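Local coordinates for DUF1896 domain-containing protein (Porphyromonas gingivalis, PDB 2APL) that is of unknown function, belonging to the DUF1896 family and folding as a single, mainly helical chain without beta strands, at residues A[17-21]-A[22-26]; A[43-46]-A[47-51]. All blocks are in the same frame, centred on the assembly; numbering follows the deposited sequence.

Interaction 1: residues A[17-21]-A[22-26]; sequences ETYLN and EHFPE
Tyr19 and His23, one turn apart near the end of helix 3-23, bring their rings together obliquely, with the planes at 43°. CD2 of His23 does the touching: it sits over one face of the tyrosine ring, displaced toward the rim, 3.4 Å from Tyr19 CE1. The tyrosine reaches this place because its CG is anti to the backbone N (chi1 -173°), which swings the ring along the helix toward the later residues. Both rings are fixed at their polar ends by residues beyond the helix: Tyr19 OH is hydrogen-bonded to Leu70 O, and His23 ND1 to Asp76 OD2.

Apolar contacts continue on the buried side. Tyr19 CE2 lies 3.7 Å from Phe24 CE2, at the edge of the phenylalanine ring, the two side chains running alongside each other. Leu20 CD2 lies 3.9 Å from Phe24 CB, while the leucine also packs on Phe33 and Ile34 of helix 31-51.

The backbone shows how an alpha helix comes to its C-terminal end. Regular i to i+4 bonds run from Glu22 N to Thr18 O and from His23 N to Tyr19 O, the latter 3.0 Å long. A last one joins Phe24 N to Leu20 O at 2.8 Å, although Phe24 has already left helical phi/psi. Weak i to i+3 bonds accompany them, Glu22 N to Tyr19 O and His23 N to Leu20 O. Pro25 follows, and its nitrogen, lacking a hydrogen, comes within 3.2 Å of Leu20 O without bonding.

On the exposed side Glu22 extends beside Thr18, with Glu22 OE2 4.0 Å from Thr18 CG2. This is van der Waals contact; the threonine hydroxyl is instead hydrogen-bonded to Leu14 O.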
ATOM      1  N   GLU A  17       4.795  10.496   0.391  1.00 30.74           N
ATOM      2  CA  GLU A  17       3.617  10.965  -0.392  1.00 30.51           C
ATOM      3  C   GLU A  17       3.486  10.207  -1.702  1.00 29.88           C
ATOM      4  O   GLU A  17       2.396   9.723  -2.072  1.00 30.22           O
ATOM      5  CB  GLU A  17       3.652  12.459  -0.601  1.00 29.86           C
ATOM      6  CG  GLU A  17       3.304  13.256   0.690  1.00 28.29           C
ATOM      7  CD  GLU A  17       3.375  14.729   0.411  1.00 34.53           C
ATOM      8  OE1 GLU A  17       3.682  15.093  -0.737  1.00 35.06           O
ATOM      9  OE2 GLU A  17       3.117  15.528   1.294  1.00 34.75           O
ATOM     10  N   THR A  18       4.589  10.079  -2.404  1.00 30.19           N
ATOM     11  CA  THR A  18       4.607   9.364  -3.689  1.00 28.84           C
ATOM     12  C   THR A  18       4.176   7.871  -3.517  1.00 30.39           C
ATOM     13  O   THR A  18       3.370   7.355  -4.258  1.00 29.62           O
ATOM     14  CB  THR A  18       5.972   9.529  -4.329  1.00 29.70           C
ATOM     15  OG1 THR A  18       6.198  10.939  -4.572  1.00 31.25           O
ATOM     16  CG2 THR A  18       6.075   8.731  -5.675  1.00 29.36           C
ATOM     17  N   TYR A  19       4.745   7.225  -2.518  1.00 31.09           N
ATOM     18  CA  TYR A  19       4.498   5.827  -2.247  1.00 31.32           C
ATOM     19  C   TYR A  19       3.018   5.603  -1.929  1.00 29.97           C
ATOM     20  O   TYR A  19       2.420   4.671  -2.446  1.00 30.41           O
ATOM     21  CB  TYR A  19       5.385   5.370  -1.066  1.00 31.09           C
ATOM     22  CG  TYR A  19       5.285   3.867  -0.839  1.00 35.70           C
ATOM     23  CD1 TYR A  19       6.034   3.020  -1.604  1.00 34.89           C
ATOM     24  CD2 TYR A  19       4.445   3.309   0.174  1.00 36.37           C
ATOM     25  CE1 TYR A  19       5.974   1.649  -1.453  1.00 39.90           C
ATOM     26  CE2 TYR A  19       4.403   1.897   0.370  1.00 38.54           C
ATOM     27  CZ  TYR A  19       5.155   1.083  -0.488  1.00 38.51           C
ATOM     28  OH  TYR A  19       5.213  -0.302  -0.395  1.00 40.93           O
ATOM     29  N   LEU A  20       2.446   6.443  -1.074  1.00 28.92           N
ATOM     30  CA  LEU A  20       1.008   6.355  -0.779  1.00 30.16           C
ATOM     31  C   LEU A  20       0.128   6.676  -2.003  1.00 30.53           C
ATOM     32  O   LEU A  20      -0.841   5.961  -2.280  1.00 29.47           O
ATOM     33  CB  LEU A  20       0.636   7.258   0.400  1.00 30.91           C
ATOM     34  CG  LEU A  20       1.310   6.902   1.746  1.00 29.14           C
ATOM     35  CD1 LEU A  20       0.956   7.972   2.772  1.00 27.02           C
ATOM     36  CD2 LEU A  20       0.843   5.544   2.302  1.00 29.41           C
ATOM     37  N   ASN A  21       0.508   7.706  -2.762  1.00 29.92           N
ATOM     38  CA  ASN A  21      -0.211   8.056  -3.956  1.00 30.28           C
ATOM     39  C   ASN A  21      -0.295   6.842  -4.858  1.00 31.53           C
ATOM     40  O   ASN A  21      -1.370   6.579  -5.463  1.00 29.98           O
ATOM     41  CB  ASN A  21       0.449   9.175  -4.759  1.00 29.21           C
ATOM     42  CG  ASN A  21       0.271  10.531  -4.148  1.00 32.18           C
ATOM     43  OD1 ASN A  21      -0.522  10.744  -3.183  1.00 29.90           O
ATOM     44  ND2 ASN A  21       1.103  11.489  -4.640  1.00 30.82           N
ATOM     45  N   GLU A  22       0.788   6.058  -4.915  1.00 31.43           N
ATOM     46  CA  GLU A  22       0.775   4.925  -5.868  1.00 34.73           C
ATOM     47  C   GLU A  22       0.081   3.668  -5.325  1.00 32.37           C
ATOM     48  O   GLU A  22      -0.563   2.964  -6.066  1.00 33.13           O
ATOM     49  CB  GLU A  22       2.211   4.549  -6.285  1.00 34.73           C
ATOM     50  CG  GLU A  22       2.946   5.673  -7.049  1.00 39.83           C
ATOM     51  CD  GLU A  22       4.467   5.404  -7.227  1.00 42.34           C
ATOM     52  OE1 GLU A  22       5.087   4.766  -6.326  1.00 48.46           O
ATOM     53  OE2 GLU A  22       5.038   5.857  -8.260  1.00 48.77           O
ATOM     54  N   HIS A  23       0.233   3.407  -4.034  1.00 30.92           N
ATOM     55  CA  HIS A  23      -0.001   2.071  -3.474  1.00 30.75           C
ATOM     56  C   HIS A  23      -1.137   2.063  -2.437  1.00 29.03           C
ATOM     57  O   HIS A  23      -1.694   1.012  -2.119  1.00 27.29           O
ATOM     58  CB  HIS A  23       1.283   1.554  -2.786  1.00 31.16           C
ATOM     59  CG  HIS A  23       2.424   1.323  -3.731  1.00 33.98           C
ATOM     60  ND1 HIS A  23       2.411   0.327  -4.688  1.00 37.98           N
ATOM     61  CD2 HIS A  23       3.590   1.997  -3.906  1.00 37.30           C
ATOM     62  CE1 HIS A  23       3.534   0.378  -5.387  1.00 41.91           C
ATOM     63  NE2 HIS A  23       4.261   1.385  -4.938  1.00 39.11           N
ATOM     64  N   PHE A  24      -1.402   3.235  -1.851  1.00 28.86           N
ATOM     65  CA  PHE A  24      -2.461   3.392  -0.840  1.00 29.64           C
ATOM     66  C   PHE A  24      -3.214   4.694  -1.089  1.00 30.44           C
ATOM     67  O   PHE A  24      -3.228   5.588  -0.211  1.00 30.42           O
ATOM     68  CB  PHE A  24      -1.851   3.410   0.553  1.00 30.84           C
ATOM     69  CG  PHE A  24      -1.132   2.153   0.912  1.00 30.55           C
ATOM     70  CD1 PHE A  24      -1.785   1.131   1.623  1.00 30.06           C
ATOM     71  CD2 PHE A  24       0.209   1.991   0.579  1.00 29.32           C
ATOM     72  CE1 PHE A  24      -1.124  -0.029   1.979  1.00 31.06           C
ATOM     73  CE2 PHE A  24       0.898   0.804   0.979  1.00 29.51           C
ATOM     74  CZ  PHE A  24       0.237  -0.189   1.675  1.00 30.07           C
ATOM     75  N   PRO A  25      -3.800   4.839  -2.313  1.00 30.70           N
ATOM     76  CA  PRO A  25      -4.397   6.133  -2.658  1.00 31.39           C
ATOM     77  C   PRO A  25      -5.412   6.553  -1.604  1.00 31.27           C
ATOM     78  O   PRO A  25      -5.565   7.735  -1.364  1.00 31.41           O
ATOM     79  CB  PRO A  25      -5.044   5.902  -4.028  1.00 31.19           C
ATOM     80  CG  PRO A  25      -5.100   4.371  -4.205  1.00 30.23           C
ATOM     81  CD  PRO A  25      -3.912   3.867  -3.422  1.00 29.89           C
ATOM     82  N   GLU A  26      -6.049   5.591  -0.963  1.00 30.51           N
ATOM     83  CA  GLU A  26      -7.039   5.877   0.070  1.00 30.76           C
ATOM     84  C   GLU A  26      -6.482   6.542   1.320  1.00 30.10           C
ATOM     85  O   GLU A  26      -7.230   7.228   2.052  1.00 28.65           O
ATOM     86  CB  GLU A  26      -7.836   4.594   0.457  1.00 30.73           C
ATOM     87  CG  GLU A  26      -7.020   3.476   1.172  1.00 31.37           C
ATOM     88  CD  GLU A  26      -6.121   2.632   0.221  1.00 33.32           C
ATOM     89  OE1 GLU A  26      -6.189   2.819  -1.031  1.00 29.56           O
ATOM     90  OE2 GLU A  26      -5.335   1.797   0.747  1.00 32.79           O
TER

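Interaction 2: residues A[43-46]-A[47-51]; sequences TAYC and DAVAQ
Val49 lays its CG2 methyl over one face of the Tyr45 ring, an i to i+4 CH-pi contact on regular alpha helix near the C-terminal end of helix 31-51. The methyl is 4.1 Å from the centroid of the Tyr45 ring and 24° off its normal, shifted toward the rim so that Tyr45 CE2 and CZ are the ring atoms it meets most closely. Two torsions produce the match. Tyr45 has CG anti to the backbone N (chi1 176°), carrying the ring forward along the helix; Val49 has CG1 in that same anti place, which leaves CG2 beside its own backbone N and facing back toward the preceding turn. There Val49 CG2 also rests 3.4 Å from Tyr45 O, the carbonyl that accepts the nearly straight bond from Val49 N (175°). The phenol oxygen is hydrogen-bonded to His55 ND1, and Ala58 of helix 55-67 touches both Tyr45 and Val49.

Helical bonds of the same spacing lead from Asp47, Ala48 and Ala50 back to Thr43, Ala44 and Cys46. At the exposed side Asp47 folds back beside its own N, with CG anti to the carbonyl carbon. Its carboxylate therefore lies alongside Thr43, whose OG1 is hydrogen-bonded to Asp39 O and whose CG2 methyl stands 3.9 Å from Asp47 OD2.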
ATOM      1  N   THR A  43      13.775  11.281  12.697  1.00 33.83           N
ATOM      2  CA  THR A  43      14.391  10.876  13.954  1.00 34.58           C
ATOM      3  C   THR A  43      15.318   9.684  13.777  1.00 34.06           C
ATOM      4  O   THR A  43      16.402   9.651  14.401  1.00 35.61           O
ATOM      5  CB  THR A  43      13.276  10.539  15.023  1.00 34.80           C
ATOM      6  OG1 THR A  43      12.486  11.719  15.208  1.00 37.56           O
ATOM      7  CG2 THR A  43      13.843  10.069  16.365  1.00 36.17           C
ATOM      8  N   ALA A  44      14.884   8.678  12.999  1.00 33.30           N
ATOM      9  CA  ALA A  44      15.723   7.503  12.726  1.00 33.01           C
ATOM     10  C   ALA A  44      17.026   7.910  11.995  1.00 32.07           C
ATOM     11  O   ALA A  44      18.118   7.423  12.315  1.00 32.35           O
ATOM     12  CB  ALA A  44      14.958   6.452  11.903  1.00 32.43           C
ATOM     13  N   TYR A  45      16.878   8.780  11.019  1.00 31.54           N
ATOM     14  CA  TYR A  45      18.014   9.329  10.274  1.00 33.80           C
ATOM     15  C   TYR A  45      18.993  10.099  11.194  1.00 33.46           C
ATOM     16  O   TYR A  45      20.191   9.806  11.242  1.00 33.14           O
ATOM     17  CB  TYR A  45      17.526  10.238   9.139  1.00 32.78           C
ATOM     18  CG  TYR A  45      18.677  10.905   8.392  1.00 34.07           C
ATOM     19  CD1 TYR A  45      19.269  10.296   7.300  1.00 34.86           C
ATOM     20  CD2 TYR A  45      19.192  12.106   8.820  1.00 33.68           C
ATOM     21  CE1 TYR A  45      20.395  10.895   6.669  1.00 34.15           C
ATOM     22  CE2 TYR A  45      20.304  12.693   8.210  1.00 36.50           C
ATOM     23  CZ  TYR A  45      20.875  12.081   7.121  1.00 35.07           C
ATOM     24  OH  TYR A  45      21.942  12.680   6.469  1.00 35.33           O
ATOM     25  N   CYS A  46      18.459  11.054  11.947  1.00 34.60           N
ATOM     26  CA  CYS A  46      19.281  11.859  12.854  1.00 35.59           C
ATOM     27  C   CYS A  46      19.951  10.972  13.939  1.00 34.53           C
ATOM     28  O   CYS A  46      21.151  11.122  14.238  1.00 32.16           O
ATOM     29  CB  CYS A  46      18.438  12.966  13.463  1.00 35.76           C
ATOM     30  SG  CYS A  46      17.885  14.136  12.292  1.00 41.24           S
ATOM     31  N   ASP A  47      19.213   9.991  14.469  1.00 34.49           N
ATOM     32  CA  ASP A  47      19.797   9.025  15.416  1.00 33.00           C
ATOM     33  C   ASP A  47      20.952   8.264  14.812  1.00 31.92           C
ATOM     34  O   ASP A  47      22.020   8.124  15.433  1.00 31.41           O
ATOM     35  CB  ASP A  47      18.773   7.998  15.959  1.00 35.07           C
ATOM     36  CG  ASP A  47      17.796   8.592  16.985  1.00 38.61           C
ATOM     37  OD1 ASP A  47      17.973   9.767  17.397  1.00 40.13           O
ATOM     38  OD2 ASP A  47      16.839   7.858  17.365  1.00 42.43           O
ATOM     39  N   ALA A  48      20.741   7.727  13.612  1.00 31.42           N
ATOM     40  CA  ALA A  48      21.773   6.936  12.949  1.00 30.21           C
ATOM     41  C   ALA A  48      23.052   7.759  12.732  1.00 30.50           C
ATOM     42  O   ALA A  48      24.158   7.321  13.103  1.00 29.75           O
ATOM     43  CB  ALA A  48      21.271   6.376  11.635  1.00 29.40           C
ATOM     44  N   VAL A  49      22.903   8.948  12.138  1.00 30.71           N
ATOM     45  CA  VAL A  49      24.056   9.861  12.005  1.00 32.56           C
ATOM     46  C   VAL A  49      24.796  10.093  13.315  1.00 32.06           C
ATOM     47  O   VAL A  49      26.034   9.958  13.359  1.00 32.91           O
ATOM     48  CB  VAL A  49      23.669  11.179  11.313  1.00 32.19           C
ATOM     49  CG1 VAL A  49      24.878  12.181  11.324  1.00 37.43           C
ATOM     50  CG2 VAL A  49      23.191  10.866   9.937  1.00 32.88           C
ATOM     51  N   ALA A  50      24.055  10.412  14.383  1.00 33.08           N
ATOM     52  CA  ALA A  50      24.619  10.633  15.712  1.00 33.57           C
ATOM     53  C   ALA A  50      25.383   9.422  16.265  1.00 34.59           C
ATOM     54  O   ALA A  50      26.265   9.573  17.091  1.00 33.57           O
ATOM     55  CB  ALA A  50      23.505  11.014  16.715  1.00 33.20           C
ATOM     56  N   GLN A  51      24.967   8.212  15.874  1.00 34.56           N
ATOM     57  CA  GLN A  51      25.541   7.011  16.439  1.00 33.93           C
ATOM     58  C   GLN A  51      26.702   6.480  15.639  1.00 34.45           C
ATOM     59  O   GLN A  51      27.319   5.493  16.065  1.00 35.10           O
ATOM     60  CB  GLN A  51      24.509   5.906  16.553  1.00 33.38           C
ATOM     61  CG  GLN A  51      23.515   6.173  17.635  1.00 34.02           C
ATOM     62  CD  GLN A  51      22.302   5.310  17.488  1.00 36.25           C
ATOM     63  OE1 GLN A  51      22.310   4.328  16.722  1.00 35.94           O
ATOM     64  NE2 GLN A  51      21.244   5.659  18.196  1.00 37.44           N
TER

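In the fold
Interaction 2 stays within helix 31-51, whereas interaction 1 runs off the end of helix 3-23 into the turn that follows; their centres are 26 Å apart. Each is partly buried; Leu20 and Phe24 are the buried residues of interaction 1, Tyr45 and Ala48 those of interaction 2, and in both an acidic residue lies beside a threonine on the exposed side. Interaction 1 has its centre about 7 Å from that of the chain; there rings meet one another, and Tyr19 and His23 are tied to Leu70 and Asp76. Interaction 2 lies about 26 Å out, where an aliphatic methyl replaces the second ring and helices 3-23 and 55-67 cover the buried side.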